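Long-range contacts in phytase (Debaryomyces castellii, PDB 2GFI), which releases phosphate from phytate (inositol hexakisphosphate) as a 3-phytase of the histidine acid phosphatase family: residues 88-93 with 245-250; 156-161 with 187-192; 236-241 with 273-278. One frame throughout, in Å; residues are numbered along the deposited sequence.

Interactions 1 and 3 lie on the same side of the chain, in its helical part, with centres about 14 Å apart. They touch where L245 packs on F238 and K239. Both involve loops that lead into helices, at the starts of helices 249-266 and 277-295. Interaction 2 lies across the chain's centre, about 49 and 50 Å from interactions 1 and 3, between centres, and joins two parallel strands of the sheet. Interaction 3 is a buried contact; interactions 1 and 2 are partly buried. Backbone hydrogen bonds dominate 156-161 with 187-192. One arginine bond and aromatic packing hold 236-241 to 273-278. Apolar packing and a water bridge join 88-93 to 245-250.

Interaction 1 of 3, residues 88-93 with 245-250; sequences EKLMSY and LNITED
K89, L90 and Y93 meet L245, N246, I247 and T248 where the end of helix 77-91 packs against the loop leading into helix 249-266. The contact lies in the helical part of the histidine acid phosphatase fold, away from the annotated sites. T248 is the N-cap of the second helix. Its side chain caps a backbone N of the first turn, and D251 accepts from T248 N, as in a capping box.

K89 runs along this loop. Its CB sits 4.0 Å from CG2 of I247. CG and CD carry the chain onward, and a bend at chi3 (80°) brings CE to 3.3 Å from O of N246. At the tip, NZ lies 4.0 Å from CG2 of T248 and makes a salt bridge to D251. NZ also donates to a water at 2.8 Å, and that water gives a weak bond to OD1 of N246.

L90 supplies the buried apolar part. Its CD2 is 3.9 Å from CG2 of I247 and 4.0 Å from CD1 of L245. L245 also touches F238, and I247 touches L235, both of helix 229-241.

The Y93 ring crosses the L245 side chain at about a right angle. Its CG is anti to the backbone N (chi1 179°), which sends the ring along the start of the loop, where OH bonds to O of P243. With an alanine here, P243 O would probably lose its hydroxyl partner and L245 its packing against the ring on this side. The closest ring atom to L245 is CE1, 3.5 Å from its backbone N.

Interaction 2 of 3, residues 156-161 with 187-192; sequences DTLPVF and DTVKTN
L158, P159, V160 and F161 pair in parallel with V189, K190, T191 and N192, the short strand axes 22° apart. The rungs are L158 N to T188 O, K190 N to L158 O at 2.7 Å, V160 N to K190 O, and N192 N to V160 O. Before the first rung, T157 OG1 donates to O of D187 at 2.9 Å. The other branch of T157, CG2, presses on CG of K190 at 3.4 Å, tighter than usual for two carbons.

These are the two strands of a beta-alpha-beta unit, with helix 166-180 between them in the chain. That helix covers the face bearing L158, V160 and V189. There V160 CG2 meets V189 CG1 at 3.6 Å. T191 lies alongside V160 and bonds through OG1 to Q173 of the helix. Strand 326-331 pairs with 158-163 in turn. The V160 side chain is about 12 Å from that of H70, the predicted nucleophile.

On the P159 face, F161 and N192 lie side by side. N192 ND2 sits over one face of the F161 ring, 3.3 Å from CE1, with ring and amide planes 35° apart. The same ND2 gives a weak bond to V160 O at 3.2 Å. Y443 and Y446 meet the F161 ring edge-to-face.

Interaction 3 of 3, residues 236-241 with 273-278; sequences NRFKAS and DIFTNE
R237 and I274 make the one hydrogen bond between the two segments. R237 NH2 donates to the backbone O of I274 at 2.8 Å, with an N-H...O angle of 141°. The oxygen lies close to the guanidinium plane, and the donor lies in the carbonyl plane. The arginine leaves the helix with CG anti to the backbone N, and a bend at chi3 (63°) turns the guanidinium to the carbonyl. The F238 ring turns its edge to the same oxygen, I274 O, with CE1 at 3.5 Å.

Salt bridges also hold the guanidinium: NE to E100 and NH1 to E279. E100 and E279 probably offset its positive charge. Over one face of the guanidinium stands T276 CG2, 4.0 Å above the plane and toward the rim.

The segments join helix 229-241 to the turn that opens helix 277-295. T276 is the N-cap of the latter helix, and its backbone N bonds to E279. N277 and E278, just beyond, also bond to G50 and G407 of the second subunit.

Apolar packing is carried by F238, I274 and F275. CZ of F238 touches CD1 of I274 at 3.6 Å and CE1 of F275 at 4.0 Å. I274 also folds back on its neighbour: its CG1 lies 3.6 Å above the F275 ring plane, over the centre. F256 of helix 249-266 stacks with the F275 ring.

Interaction 1 of 3, residues 88-93 with 245-250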
# COMPACT_ATOMS: atom_id res chain seq x y z
N GLU A 88 -14.03 -22.72 -26.64
CA GLU A 88 -14.40 -24.00 -27.21
C GLU A 88 -13.25 -24.58 -28.04
O GLU A 88 -13.00 -25.78 -27.93
CB GLU A 88 -15.70 -23.88 -28.02
CG GLU A 88 -16.99 -23.83 -27.19
CD GLU A 88 -17.10 -24.94 -26.11
OE1 GLU A 88 -16.53 -26.05 -26.27
OE2 GLU A 88 -17.78 -24.71 -25.08
N LYS A 89 -12.57 -23.75 -28.84
CA LYS A 89 -11.33 -24.17 -29.51
C LYS A 89 -10.32 -24.70 -28.50
O LYS A 89 -9.74 -25.75 -28.72
CB LYS A 89 -10.71 -23.05 -30.35
CG LYS A 89 -11.44 -22.83 -31.66
CD LYS A 89 -10.97 -21.63 -32.47
CE LYS A 89 -9.69 -21.95 -33.26
NZ LYS A 89 -9.43 -20.90 -34.29
N LEU A 90 -10.14 -23.99 -27.38
CA LEU A 90 -9.19 -24.43 -26.37
C LEU A 90 -9.63 -25.72 -25.73
O LEU A 90 -8.83 -26.64 -25.58
CB LEU A 90 -8.96 -23.36 -25.28
CG LEU A 90 -8.32 -22.07 -25.77
CD1 LEU A 90 -8.40 -21.03 -24.71
CD2 LEU A 90 -6.90 -22.30 -26.21
N MET A 91 -10.91 -25.80 -25.37
CA MET A 91 -11.42 -27.03 -24.74
C MET A 91 -11.35 -28.27 -25.64
O MET A 91 -11.34 -29.38 -25.15
CB MET A 91 -12.84 -26.85 -24.19
CG MET A 91 -12.94 -25.89 -22.98
SD MET A 91 -11.86 -26.19 -21.53
CE MET A 91 -10.61 -24.99 -21.79
N SER A 92 -11.25 -28.09 -26.95
CA SER A 92 -11.30 -29.23 -27.84
C SER A 92 -9.90 -29.71 -28.25
O SER A 92 -9.75 -30.69 -29.00
CB SER A 92 -12.16 -28.89 -29.06
OG SER A 92 -11.40 -28.06 -29.91
N TYR A 93 -8.88 -29.02 -27.76
CA TYR A 93 -7.50 -29.48 -27.77
C TYR A 93 -7.43 -30.88 -27.15
O TYR A 93 -7.92 -31.12 -26.08
CB TYR A 93 -6.62 -28.52 -26.96
CG TYR A 93 -5.16 -28.93 -26.88
CD1 TYR A 93 -4.40 -29.00 -28.03
CD2 TYR A 93 -4.55 -29.23 -25.66
CE1 TYR A 93 -3.08 -29.36 -27.98
CE2 TYR A 93 -3.21 -29.59 -25.60
CZ TYR A 93 -2.49 -29.66 -26.76
OH TYR A 93 -1.18 -30.04 -26.76
N LEU A 245 -1.85 -27.51 -30.63
CA LEU A 245 -2.87 -26.53 -30.23
C LEU A 245 -3.30 -25.69 -31.43
O LEU A 245 -2.47 -25.01 -32.06
CB LEU A 245 -2.37 -25.63 -29.10
CG LEU A 245 -3.34 -24.51 -28.74
CD1 LEU A 245 -4.60 -25.05 -28.03
CD2 LEU A 245 -2.62 -23.44 -27.94
N ASN A 246 -4.58 -25.75 -31.76
CA ASN A 246 -5.04 -25.14 -32.98
C ASN A 246 -5.87 -23.87 -32.72
O ASN A 246 -7.10 -23.90 -32.70
CB ASN A 246 -5.82 -26.17 -33.83
CG ASN A 246 -6.10 -25.68 -35.25
OD1 ASN A 246 -5.51 -24.68 -35.72
ND2 ASN A 246 -7.02 -26.35 -35.94
N ILE A 247 -5.18 -22.76 -32.47
CA ILE A 247 -5.82 -21.46 -32.37
C ILE A 247 -5.02 -20.49 -33.20
O ILE A 247 -3.86 -20.74 -33.53
CB ILE A 247 -5.99 -20.98 -30.90
CG1 ILE A 247 -4.63 -20.75 -30.22
CG2 ILE A 247 -6.88 -21.95 -30.07
CD1 ILE A 247 -4.74 -20.13 -28.79
N THR A 248 -5.66 -19.38 -33.55
CA THR A 248 -5.05 -18.33 -34.35
C THR A 248 -4.56 -17.14 -33.52
O THR A 248 -4.84 -17.04 -32.31
CB THR A 248 -6.06 -17.81 -35.41
OG1 THR A 248 -7.23 -17.35 -34.75
CG2 THR A 248 -6.60 -18.97 -36.30
N GLU A 249 -3.84 -16.27 -34.21
CA GLU A 249 -3.40 -14.98 -33.72
C GLU A 249 -4.60 -14.13 -33.33
O GLU A 249 -4.55 -13.48 -32.31
CB GLU A 249 -2.61 -14.26 -34.79
CG GLU A 249 -1.13 -14.56 -34.76
CD GLU A 249 -0.71 -15.65 -35.71
OE1 GLU A 249 -1.56 -16.47 -36.11
OE2 GLU A 249 0.50 -15.69 -36.06
N ASP A 250 -5.66 -14.19 -34.15
CA ASP A 250 -6.97 -13.63 -33.87
C ASP A 250 -7.56 -14.10 -32.55
O ASP A 250 -8.11 -13.30 -31.83
CB ASP A 250 -7.98 -14.01 -34.99
CG ASP A 250 -9.40 -13.36 -34.79
OD1 ASP A 250 -9.43 -12.09 -34.66
OD2 ASP A 250 -10.52 -14.02 -34.76
O HOH W 1 -7.63 -22.60 -35.54

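Interaction 2 of 3, residues 156-161 with 187-192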
# COMPACT_ATOMS: atom_id res chain seq x y z
N ASP A 156 -35.42 20.24 -4.91
CA ASP A 156 -35.44 20.02 -6.35
C ASP A 156 -35.20 18.56 -6.72
O ASP A 156 -34.34 17.89 -6.15
CB ASP A 156 -34.39 20.89 -7.06
CG ASP A 156 -34.61 22.39 -6.83
OD1 ASP A 156 -35.75 22.79 -6.54
OD2 ASP A 156 -33.69 23.25 -6.92
N THR A 157 -35.99 18.07 -7.66
CA THR A 157 -35.70 16.83 -8.32
C THR A 157 -34.28 16.82 -8.94
O THR A 157 -33.82 17.81 -9.53
CB THR A 157 -36.76 16.62 -9.42
OG1 THR A 157 -37.91 16.00 -8.83
CG2 THR A 157 -36.30 15.59 -10.39
N LEU A 158 -33.60 15.68 -8.81
CA LEU A 158 -32.34 15.46 -9.51
C LEU A 158 -32.66 14.90 -10.87
O LEU A 158 -33.29 13.84 -10.96
CB LEU A 158 -31.46 14.47 -8.73
CG LEU A 158 -30.08 14.17 -9.32
CD1 LEU A 158 -29.12 15.38 -9.15
CD2 LEU A 158 -29.53 12.85 -8.68
N PRO A 159 -32.31 15.62 -11.93
CA PRO A 159 -32.42 15.07 -13.28
C PRO A 159 -31.21 14.18 -13.61
O PRO A 159 -30.06 14.42 -13.16
CB PRO A 159 -32.46 16.32 -14.17
CG PRO A 159 -31.70 17.35 -13.39
CD PRO A 159 -31.79 17.00 -11.93
N VAL A 160 -31.47 13.13 -14.36
CA VAL A 160 -30.39 12.25 -14.77
C VAL A 160 -30.56 12.13 -16.27
O VAL A 160 -31.66 12.06 -16.74
CB VAL A 160 -30.43 10.90 -13.99
CG1 VAL A 160 -29.51 9.90 -14.59
CG2 VAL A 160 -30.07 11.11 -12.51
N PHE A 161 -29.49 12.21 -17.02
CA PHE A 161 -29.58 12.03 -18.45
C PHE A 161 -28.75 10.79 -18.77
O PHE A 161 -27.58 10.67 -18.36
CB PHE A 161 -29.10 13.29 -19.19
CG PHE A 161 -29.78 14.54 -18.71
CD1 PHE A 161 -30.91 15.02 -19.37
CD2 PHE A 161 -29.36 15.17 -17.56
CE1 PHE A 161 -31.57 16.14 -18.91
CE2 PHE A 161 -30.03 16.28 -17.08
CZ PHE A 161 -31.13 16.77 -17.76
N ASP A 187 -39.73 10.18 -7.16
CA ASP A 187 -39.99 11.60 -6.98
C ASP A 187 -38.75 12.49 -6.89
O ASP A 187 -38.77 13.61 -7.39
CB ASP A 187 -40.87 11.85 -5.76
CG ASP A 187 -42.22 11.20 -5.89
OD1 ASP A 187 -42.79 11.20 -7.03
OD2 ASP A 187 -42.79 10.65 -4.90
N THR A 188 -37.70 12.01 -6.24
CA THR A 188 -36.51 12.87 -6.07
C THR A 188 -35.55 12.83 -7.24
O THR A 188 -34.71 13.71 -7.38
CB THR A 188 -35.80 12.58 -4.76
OG1 THR A 188 -35.39 11.21 -4.72
CG2 THR A 188 -36.79 12.76 -3.57
N VAL A 189 -35.71 11.84 -8.12
CA VAL A 189 -34.84 11.70 -9.30
C VAL A 189 -35.72 11.54 -10.50
O VAL A 189 -36.66 10.74 -10.48
CB VAL A 189 -33.86 10.47 -9.21
CG1 VAL A 189 -32.95 10.39 -10.46
CG2 VAL A 189 -33.04 10.51 -7.91
N LYS A 190 -35.44 12.29 -11.55
CA LYS A 190 -36.14 12.08 -12.78
C LYS A 190 -35.11 11.77 -13.84
O LYS A 190 -34.23 12.58 -14.13
CB LYS A 190 -37.02 13.29 -13.13
CG LYS A 190 -38.28 13.48 -12.16
CD LYS A 190 -39.20 12.23 -12.04
CE LYS A 190 -40.51 12.54 -11.32
NZ LYS A 190 -41.50 11.37 -11.48
N THR A 191 -35.24 10.58 -14.43
CA THR A 191 -34.30 10.14 -15.42
C THR A 191 -34.86 10.39 -16.81
O THR A 191 -35.98 9.98 -17.12
CB THR A 191 -34.00 8.65 -15.25
OG1 THR A 191 -33.35 8.46 -13.99
CG2 THR A 191 -32.98 8.18 -16.27
N ASN A 192 -34.04 11.01 -17.63
CA ASN A 192 -34.34 11.28 -19.01
C ASN A 192 -33.52 10.35 -19.86
O ASN A 192 -32.30 10.40 -19.86
CB ASN A 192 -34.03 12.75 -19.31
CG ASN A 192 -34.69 13.66 -18.30
OD1 ASN A 192 -35.91 13.73 -18.22
ND2 ASN A 192 -33.88 14.30 -17.45

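Interaction 3 of 3, residues 236-241 with 273-278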
# COMPACT_ATOMS: atom_id res chain seq x y z
N ASN A 236 3.06 -18.96 -30.62
CA ASN A 236 4.13 -19.95 -30.69
C ASN A 236 4.54 -20.40 -29.33
O ASN A 236 4.90 -21.56 -29.16
CB ASN A 236 5.36 -19.42 -31.44
CG ASN A 236 5.08 -19.20 -32.88
OD1 ASN A 236 4.15 -19.77 -33.42
ND2 ASN A 236 5.87 -18.36 -33.52
N ARG A 237 4.48 -19.51 -28.34
CA ARG A 237 4.78 -19.93 -26.97
C ARG A 237 3.75 -20.93 -26.45
O ARG A 237 4.09 -21.91 -25.77
CB ARG A 237 4.90 -18.73 -26.04
CG ARG A 237 5.44 -19.06 -24.66
CD ARG A 237 5.71 -17.78 -23.81
NE ARG A 237 4.49 -17.01 -23.55
CZ ARG A 237 4.16 -15.83 -24.08
NH1 ARG A 237 4.97 -15.18 -24.93
NH2 ARG A 237 2.98 -15.27 -23.73
N PHE A 238 2.50 -20.68 -26.77
CA PHE A 238 1.39 -21.54 -26.34
C PHE A 238 1.53 -22.89 -27.02
O PHE A 238 1.33 -23.94 -26.39
CB PHE A 238 0.06 -20.86 -26.68
CG PHE A 238 -0.15 -19.54 -25.97
CD1 PHE A 238 0.61 -19.22 -24.83
CD2 PHE A 238 -1.07 -18.62 -26.44
CE1 PHE A 238 0.43 -18.02 -24.17
CE2 PHE A 238 -1.26 -17.41 -25.79
CZ PHE A 238 -0.50 -17.10 -24.65
N LYS A 239 1.91 -22.85 -28.29
CA LYS A 239 2.08 -24.08 -29.10
C LYS A 239 3.25 -24.89 -28.59
O LYS A 239 3.15 -26.10 -28.50
CB LYS A 239 2.26 -23.76 -30.59
CG LYS A 239 0.98 -23.29 -31.23
CD LYS A 239 1.18 -23.00 -32.73
CE LYS A 239 -0.16 -22.71 -33.37
NZ LYS A 239 -0.02 -22.23 -34.79
N ALA A 240 4.32 -24.21 -28.18
CA ALA A 240 5.55 -24.87 -27.73
C ALA A 240 5.29 -25.79 -26.53
O ALA A 240 5.92 -26.85 -26.38
CB ALA A 240 6.63 -23.81 -27.38
N SER A 241 4.39 -25.35 -25.66
CA SER A 241 4.03 -26.08 -24.47
C SER A 241 2.87 -27.03 -24.77
O SER A 241 2.61 -27.95 -24.01
CB SER A 241 3.63 -25.06 -23.38
OG SER A 241 4.67 -24.96 -22.40
N ASP A 273 -3.05 -14.34 -17.04
CA ASP A 273 -1.69 -14.82 -16.71
C ASP A 273 -0.88 -15.32 -17.86
O ASP A 273 0.25 -15.71 -17.67
CB ASP A 273 -1.75 -15.93 -15.70
CG ASP A 273 -2.48 -15.51 -14.51
OD1 ASP A 273 -2.46 -14.29 -14.21
OD2 ASP A 273 -3.10 -16.32 -13.81
N ILE A 274 -1.44 -15.31 -19.06
CA ILE A 274 -0.77 -15.98 -20.19
C ILE A 274 0.07 -15.01 -21.00
O ILE A 274 0.80 -15.41 -21.90
CB ILE A 274 -1.82 -16.68 -21.08
CG1 ILE A 274 -2.63 -15.65 -21.86
CG2 ILE A 274 -2.70 -17.62 -20.22
CD1 ILE A 274 -3.55 -16.28 -22.93
N PHE A 275 -0.02 -13.72 -20.67
CA PHE A 275 0.72 -12.71 -21.45
C PHE A 275 1.84 -12.05 -20.67
O PHE A 275 1.76 -11.91 -19.42
CB PHE A 275 -0.24 -11.65 -22.02
CG PHE A 275 -1.20 -12.19 -23.03
CD1 PHE A 275 -0.71 -12.78 -24.21
CD2 PHE A 275 -2.57 -12.15 -22.82
CE1 PHE A 275 -1.56 -13.29 -25.15
CE2 PHE A 275 -3.44 -12.67 -23.77
CZ PHE A 275 -2.93 -13.22 -24.94
N THR A 276 2.87 -11.64 -21.40
CA THR A 276 3.95 -10.85 -20.84
C THR A 276 3.53 -9.40 -20.86
O THR A 276 2.67 -9.03 -21.64
CB THR A 276 5.24 -11.01 -21.63
OG1 THR A 276 5.06 -10.53 -22.97
CG2 THR A 276 5.65 -12.52 -21.75
N ASN A 277 4.17 -8.58 -20.01
CA ASN A 277 3.93 -7.13 -20.03
C ASN A 277 4.11 -6.56 -21.43
O ASN A 277 3.33 -5.72 -21.90
CB ASN A 277 4.90 -6.42 -19.07
CG ASN A 277 4.53 -6.65 -17.63
OD1 ASN A 277 4.04 -7.73 -17.27
ND2 ASN A 277 4.74 -5.64 -16.79
N GLU A 278 5.13 -7.04 -22.12
CA GLU A 278 5.44 -6.55 -23.44
C GLU A 278 4.29 -6.83 -24.44
O GLU A 278 4.03 -6.03 -25.30
CB GLU A 278 6.80 -7.10 -23.85
CG GLU A 278 7.06 -7.13 -25.34
CD GLU A 278 8.50 -7.47 -25.67
OE1 GLU A 278 9.11 -8.31 -24.96
OE2 GLU A 278 9.01 -6.87 -26.65